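Local coordinates for DNA-entry nuclease inhibitor (Bacillus subtilis subsp. subtilis, PDB 4MQD), which inhibits the DNA-entry nuclease and plays a role in the competence of cells to be transformed, at residues A[43-47]-A[48-52]; A[83-87]-A[88-92]. All coordinates share one frame; numbering follows the deposited sequence.

Contact 1 and contact 2 are both local turns of the chain, but they do different jobs. Contact 1 is a tight hairpin at the border of the antiparallel sheet, held by a ladder of backbone hydrogen bonds, with Asp47 exposed at the turn and Ile50 and Phe52 of the inner strand running into the interior. Contact 2 is more buried and carries the chain from the mixed sheet to the antiparallel one; across it the chemistry is apolar, through Phe83, Val85 and Ile90. The two meet where Ile50 CD1 lies 3.4 Å from Phe83 CD1. Gln24 links them as well, hydrogen-bonding through its side chain to Gly48 O and to Thr86 N.

Contact 1 of 2, residues A[43-47]-A[48-52]; sequences YAAAD and GAISF
Ala44 and Ser51 face each other as a hydrogen-bonded antiparallel pair: Ala44 N gives to Ser51 O at 2.9 Å in the carbonyl plane, and Ser51 N returns a nearly straight bond to Ala44 O (169° at the hydrogen). One pair further along, Ala46 N reaches Ala49 O at 2.9 Å almost head-on. The bond from Ala49 N back to Ala46 O is equally short, but more bent (137°) and comes from above the carbonyl plane. It closes a two-residue beta hairpin over Asp47 and Gly48. CA-H...O contacts accompany the backbone bonds, such as Tyr43 CA to Ser51 O at 3.2 Å.

On one side of the ribbon Tyr43 CB rests 4.0 Å from Phe52 CD1. With chi1 at 75°, between the backbone N and carbonyl carbon, the tyrosine ring leads away from strand 49-52. Ile50 CG2 sits 3.6 Å above one face of the Phe52 ring, toward its rim. Ser51 OG, on the other side, is hydrogen-bonded to Thr21 OG1.

Strand 43-46 is the outermost of its sheet in this chain. Strand 49-53 continues it to strand 19-24, while Ile50 and Phe52 pack against strand 107-116 of the mixed sheet.

Contact 2 of 2, residues A[83-87]-A[88-92]; sequences FHVTE and NGIHI
The Phe83 ring meets Ile90 at its edge: CE2 lies 4.0 Å from Ile90 CG2, which stays near the ring plane. Around the same ring come Val22 and Gln24 of strand 19-24 and Leu111 of strand 107-116, so the phenyl group is wedged between the two sheets.

This is a sheet-to-sheet connection of a beta sandwich. Strand 77-85 borders the mixed sheet, and after a short loop the chain enters the antiparallel sheet as strand 90-93. The touching parts run 126° apart and share no backbone ladder: Phe83 pairs with Tyr109 and Val85 with Gly107, whereas Ile90 pairs with Phe102 and His91 with Phe23.

Apolar side chains bridge the corner instead. Val85 and Ile90 lie roughly at right angles, with Val85 CG2 4.1 Å from Ile90 CG2. That branch of Ile90 is therefore held between the valine methyl and the phenylalanine edge; with CG1 between the backbone N and the carbonyl carbon (chi1 59°), CG2 is left anti to the carbonyl carbon.

The loop itself is partly tied down by Gln24 OE1, which accepts from Thr86 N, and by Lys25 NZ, which bonds to Asn88 O. Gly89 turns the chain with phi at 134°, where a CB would be jammed against the preceding carbonyl, and its own O ends up 4.1 Å from Val85 CG1.

Contact 1 of 2, residues A[43-47]-A[48-52]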
ATOM      1  N   TYR A  43       8.693  17.789  -2.797  1.00 27.62           N
ATOM      2  CA  TYR A  43       8.592  18.163  -4.205  1.00 28.15           C
ATOM      3  C   TYR A  43       8.913  19.635  -4.412  1.00 27.83           C
ATOM      4  O   TYR A  43       8.974  20.408  -3.458  1.00 27.21           O
ATOM      5  CB  TYR A  43       7.196  17.854  -4.756  1.00 28.81           C
ATOM      6  CG  TYR A  43       6.120  18.816  -4.300  1.00 29.97           C
ATOM      7  CD1 TYR A  43       5.556  18.708  -3.033  1.00 31.40           C
ATOM      8  CD2 TYR A  43       5.661  19.830  -5.139  1.00 31.01           C
ATOM      9  CE1 TYR A  43       4.568  19.583  -2.612  1.00 32.95           C
ATOM     10  CE2 TYR A  43       4.674  20.710  -4.726  1.00 32.67           C
ATOM     11  CZ  TYR A  43       4.131  20.582  -3.461  1.00 33.58           C
ATOM     12  OH  TYR A  43       3.149  21.450  -3.040  1.00 37.66           O
ATOM     13  N   ALA A  44       9.116  20.003  -5.672  1.00 28.93           N
ATOM     14  CA  ALA A  44       9.287  21.392  -6.069  1.00 30.17           C
ATOM     15  C   ALA A  44       8.807  21.543  -7.506  1.00 31.05           C
ATOM     16  O   ALA A  44       9.276  20.831  -8.393  1.00 31.97           O
ATOM     17  CB  ALA A  44      10.744  21.801  -5.946  1.00 31.88           C
ATOM     18  N   ALA A  45       7.865  22.457  -7.726  1.00 32.60           N
ATOM     19  CA  ALA A  45       7.231  22.622  -9.033  1.00 34.38           C
ATOM     20  C   ALA A  45       7.630  23.937  -9.695  1.00 37.36           C
ATOM     21  O   ALA A  45       7.979  24.906  -9.018  1.00 39.09           O
ATOM     22  CB  ALA A  45       5.719  22.547  -8.892  1.00 33.98           C
ATOM     23  N   ALA A  46       7.574  23.955 -11.025  1.00 38.60           N
ATOM     24  CA  ALA A  46       7.833  25.161 -11.810  1.00 40.61           C
ATOM     25  C   ALA A  46       7.345  24.968 -13.247  1.00 42.37           C
ATOM     26  O   ALA A  46       7.623  23.936 -13.861  1.00 45.45           O
ATOM     27  CB  ALA A  46       9.317  25.497 -11.799  1.00 40.56           C
ATOM     28  N   ASP A  47       6.646  25.975 -13.772  0.50 42.03           N
ATOM     29  CA  ASP A  47       6.083  25.940 -15.126  0.50 39.56           C
ATOM     30  C   ASP A  47       5.163  24.740 -15.299  0.50 41.75           C
ATOM     31  O   ASP A  47       4.103  24.661 -14.679  0.50 44.13           O
ATOM     32  CB  ASP A  47       7.193  25.912 -16.185  0.50 37.30           C
ATOM     33  CG  ASP A  47       6.652  25.986 -17.602  0.50 36.80           C
ATOM     34  OD1 ASP A  47       5.419  26.098 -17.767  0.50 38.45           O
ATOM     35  OD2 ASP A  47       7.461  25.934 -18.553  0.50 39.65           O
ATOM     36  N   GLY A  48       5.578  23.807 -16.147  0.50 42.49           N
ATOM     37  CA  GLY A  48       4.846  22.564 -16.328  0.50 42.83           C
ATOM     38  C   GLY A  48       5.685  21.367 -15.929  0.50 41.28           C
ATOM     39  O   GLY A  48       5.657  20.335 -16.599  0.50 43.78           O
ATOM     40  N   ALA A  49       6.429  21.502 -14.831  1.00 38.56           N
ATOM     41  CA  ALA A  49       7.323  20.438 -14.370  1.00 34.65           C
ATOM     42  C   ALA A  49       7.276  20.295 -12.854  1.00 33.03           C
ATOM     43  O   ALA A  49       7.143  21.284 -12.133  1.00 32.06           O
ATOM     44  CB  ALA A  49       8.746  20.712 -14.828  1.00 33.99           C
ATOM     45  N   ILE A  50       7.377  19.051 -12.386  1.00 31.72           N
ATOM     46  CA  ILE A  50       7.446  18.748 -10.960  1.00 31.38           C
ATOM     47  C   ILE A  50       8.662  17.871 -10.702  1.00 30.42           C
ATOM     48  O   ILE A  50       8.807  16.815 -11.318  1.00 29.03           O
ATOM     49  CB  ILE A  50       6.191  17.993 -10.466  1.00 32.43           C
ATOM     50  CG1 ILE A  50       4.917  18.789 -10.770  1.00 34.81           C
ATOM     51  CG2 ILE A  50       6.297  17.707  -8.970  1.00 32.59           C
ATOM     52  CD1 ILE A  50       3.649  17.965 -10.684  1.00 35.68           C
ATOM     53  N   SER A  51       9.536  18.311  -9.800  1.00 29.97           N
ATOM     54  CA  SER A  51      10.647  17.485  -9.345  1.00 29.80           C
ATOM     55  C   SER A  51      10.282  16.875  -8.007  1.00 27.75           C
ATOM     56  O   SER A  51       9.798  17.571  -7.115  1.00 26.86           O
ATOM     57  CB  SER A  51      11.930  18.301  -9.209  1.00 32.39           C
ATOM     58  OG  SER A  51      12.266  18.925 -10.436  1.00 37.31           O
ATOM     59  N   PHE A  52      10.505  15.572  -7.880  1.00 27.26           N
ATOM     60  CA  PHE A  52      10.243  14.864  -6.638  1.00 28.22           C
ATOM     61  C   PHE A  52      11.559  14.554  -5.941  1.00 30.00           C
ATOM     62  O   PHE A  52      12.551  14.222  -6.590  1.00 33.45           O
ATOM     63  CB  PHE A  52       9.462  13.577  -6.908  1.00 27.34           C
ATOM     64  CG  PHE A  52       8.049  13.813  -7.358  1.00 26.35           C
ATOM     65  CD1 PHE A  52       7.074  14.195  -6.445  1.00 26.01           C
ATOM     66  CD2 PHE A  52       7.692  13.661  -8.692  1.00 26.44           C
ATOM     67  CE1 PHE A  52       5.769  14.418  -6.853  1.00 26.50           C
ATOM     68  CE2 PHE A  52       6.388  13.883  -9.106  1.00 26.68           C
ATOM     69  CZ  PHE A  52       5.425  14.261  -8.185  1.00 26.65           C
TER

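Contact 2 of 2, residues A[83-87]-A[88-92]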
ATOM      1  N   PHE A  83      -1.094  18.547 -11.651  1.00 37.27           N
ATOM      2  CA  PHE A  83      -0.196  18.499 -12.800  1.00 36.90           C
ATOM      3  C   PHE A  83      -0.970  18.554 -14.110  1.00 37.01           C
ATOM      4  O   PHE A  83      -1.847  17.727 -14.357  1.00 38.83           O
ATOM      5  CB  PHE A  83       0.654  17.229 -12.745  1.00 35.89           C
ATOM      6  CG  PHE A  83       1.692  17.146 -13.828  1.00 36.42           C
ATOM      7  CD1 PHE A  83       2.709  18.089 -13.907  1.00 36.80           C
ATOM      8  CD2 PHE A  83       1.659  16.121 -14.763  1.00 37.53           C
ATOM      9  CE1 PHE A  83       3.670  18.014 -14.899  1.00 38.06           C
ATOM     10  CE2 PHE A  83       2.619  16.042 -15.758  1.00 39.34           C
ATOM     11  CZ  PHE A  83       3.626  16.989 -15.828  1.00 39.15           C
ATOM     12  N   HIS A  84      -0.634  19.534 -14.942  1.00 38.46           N
ATOM     13  CA  HIS A  84      -1.285  19.718 -16.231  1.00 40.19           C
ATOM     14  C   HIS A  84      -0.364  19.240 -17.341  1.00 38.90           C
ATOM     15  O   HIS A  84       0.812  19.601 -17.380  1.00 38.51           O
ATOM     16  CB  HIS A  84      -1.642  21.190 -16.446  1.00 41.97           C
ATOM     17  CG  HIS A  84      -2.259  21.471 -17.780  1.00 44.38           C
ATOM     18  ND1 HIS A  84      -3.577  21.192 -18.065  1.00 45.02           N
ATOM     19  CD2 HIS A  84      -1.735  22.006 -18.908  1.00 45.72           C
ATOM     20  CE1 HIS A  84      -3.841  21.542 -19.311  1.00 46.36           C
ATOM     21  NE2 HIS A  84      -2.740  22.039 -19.845  1.00 46.45           N
ATOM     22  N   VAL A  85      -0.907  18.423 -18.237  1.00 40.03           N
ATOM     23  CA  VAL A  85      -0.171  17.934 -19.394  1.00 41.82           C
ATOM     24  C   VAL A  85      -0.555  18.788 -20.599  1.00 44.48           C
ATOM     25  O   VAL A  85      -1.701  18.757 -21.047  1.00 44.34           O
ATOM     26  CB  VAL A  85      -0.482  16.448 -19.665  1.00 41.70           C
ATOM     27  CG1 VAL A  85       0.259  15.953 -20.900  1.00 42.61           C
ATOM     28  CG2 VAL A  85      -0.124  15.603 -18.451  1.00 40.31           C
ATOM     29  N   THR A  86       0.406  19.555 -21.110  1.00 49.00           N
ATOM     30  CA  THR A  86       0.152  20.494 -22.203  1.00 52.59           C
ATOM     31  C   THR A  86      -0.040  19.782 -23.540  1.00 55.95           C
ATOM     32  O   THR A  86      -0.943  20.125 -24.303  1.00 57.83           O
ATOM     33  CB  THR A  86       1.298  21.515 -22.345  1.00 53.89           C
ATOM     34  OG1 THR A  86       2.538  20.826 -22.545  1.00 56.20           O
ATOM     35  CG2 THR A  86       1.398  22.384 -21.101  1.00 53.55           C
ATOM     36  N   GLU A  87       0.816  18.801 -23.818  1.00 58.40           N
ATOM     37  CA  GLU A  87       0.749  18.025 -25.057  1.00 62.11           C
ATOM     38  C   GLU A  87       0.828  16.532 -24.740  1.00 60.38           C
ATOM     39  O   GLU A  87       1.424  16.138 -23.738  1.00 56.70           O
ATOM     40  CB  GLU A  87       1.888  18.436 -25.998  1.00 67.97           C
ATOM     41  CG  GLU A  87       1.584  18.261 -27.481  1.00 73.01           C
ATOM     42  CD  GLU A  87       0.756  19.397 -28.063  1.00 75.57           C
ATOM     43  OE1 GLU A  87      -0.159  19.901 -27.376  1.00 78.73           O
ATOM     44  OE2 GLU A  87       1.018  19.784 -29.222  1.00 78.85           O
ATOM     45  N   ASN A  88       0.226  15.710 -25.596  1.00 59.89           N
ATOM     46  CA  ASN A  88       0.133  14.268 -25.355  1.00 58.76           C
ATOM     47  C   ASN A  88       1.507  13.614 -25.166  1.00 56.25           C
ATOM     48  O   ASN A  88       2.189  13.292 -26.140  1.00 62.67           O
ATOM     49  CB  ASN A  88      -0.633  13.588 -26.499  1.00 63.38           C
ATOM     50  CG  ASN A  88      -1.100  12.186 -26.145  1.00 67.74           C
ATOM     51  OD1 ASN A  88      -0.593  11.558 -25.215  1.00 74.58           O
ATOM     52  ND2 ASN A  88      -2.078  11.687 -26.894  1.00 70.87           N
ATOM     53  N   GLY A  89       1.900  13.433 -23.905  1.00 48.02           N
ATOM     54  CA  GLY A  89       3.181  12.809 -23.558  1.00 42.87           C
ATOM     55  C   GLY A  89       3.951  13.566 -22.487  1.00 37.86           C
ATOM     56  O   GLY A  89       3.876  14.793 -22.407  1.00 34.78           O
ATOM     57  N   ILE A  90       4.692  12.826 -21.664  1.00 34.42           N
ATOM     58  CA  ILE A  90       5.561  13.409 -20.640  1.00 31.88           C
ATOM     59  C   ILE A  90       6.900  12.681 -20.591  1.00 29.73           C
ATOM     60  O   ILE A  90       7.051  11.610 -21.175  1.00 27.76           O
ATOM     61  CB  ILE A  90       4.926  13.343 -19.236  1.00 33.55           C
ATOM     62  CG1 ILE A  90       4.615  11.893 -18.846  1.00 33.92           C
ATOM     63  CG2 ILE A  90       3.665  14.191 -19.183  1.00 34.25           C
ATOM     64  CD1 ILE A  90       4.349  11.700 -17.369  1.00 34.55           C
ATOM     65  N   HIS A  91       7.863  13.272 -19.888  1.00 28.10           N
ATOM     66  CA  HIS A  91       9.145  12.624 -19.623  1.00 27.03           C
ATOM     67  C   HIS A  91       9.408  12.554 -18.128  1.00 25.98           C
ATOM     68  O   HIS A  91       8.885  13.357 -17.357  1.00 24.98           O
ATOM     69  CB  HIS A  91      10.296  13.386 -20.279  1.00 27.66           C
ATOM     70  CG  HIS A  91      10.233  13.420 -21.774  1.00 29.38           C
ATOM     71  ND1 HIS A  91      10.239  12.280 -22.547  1.00 29.74           N
ATOM     72  CD2 HIS A  91      10.185  14.462 -22.637  1.00 30.42           C
ATOM     73  CE1 HIS A  91      10.184  12.617 -23.824  1.00 30.60           C
ATOM     74  NE2 HIS A  91      10.152  13.935 -23.905  1.00 30.93           N
ATOM     75  N   ILE A  92      10.218  11.579 -17.729  1.00 26.14           N
ATOM     76  CA  ILE A  92      10.756  11.513 -16.375  1.00 25.30           C
ATOM     77  C   ILE A  92      12.260  11.315 -16.491  1.00 24.74           C
ATOM     78  O   ILE A  92      12.724  10.503 -17.294  1.00 24.36           O
ATOM     79  CB  ILE A  92      10.126  10.376 -15.548  1.00 24.88           C
ATOM     80  CG1 ILE A  92       8.606  10.570 -15.466  1.00 25.22           C
ATOM     81  CG2 ILE A  92      10.751  10.327 -14.159  1.00 25.00           C
ATOM     82  CD1 ILE A  92       7.880   9.536 -14.631  1.00 25.75           C
TER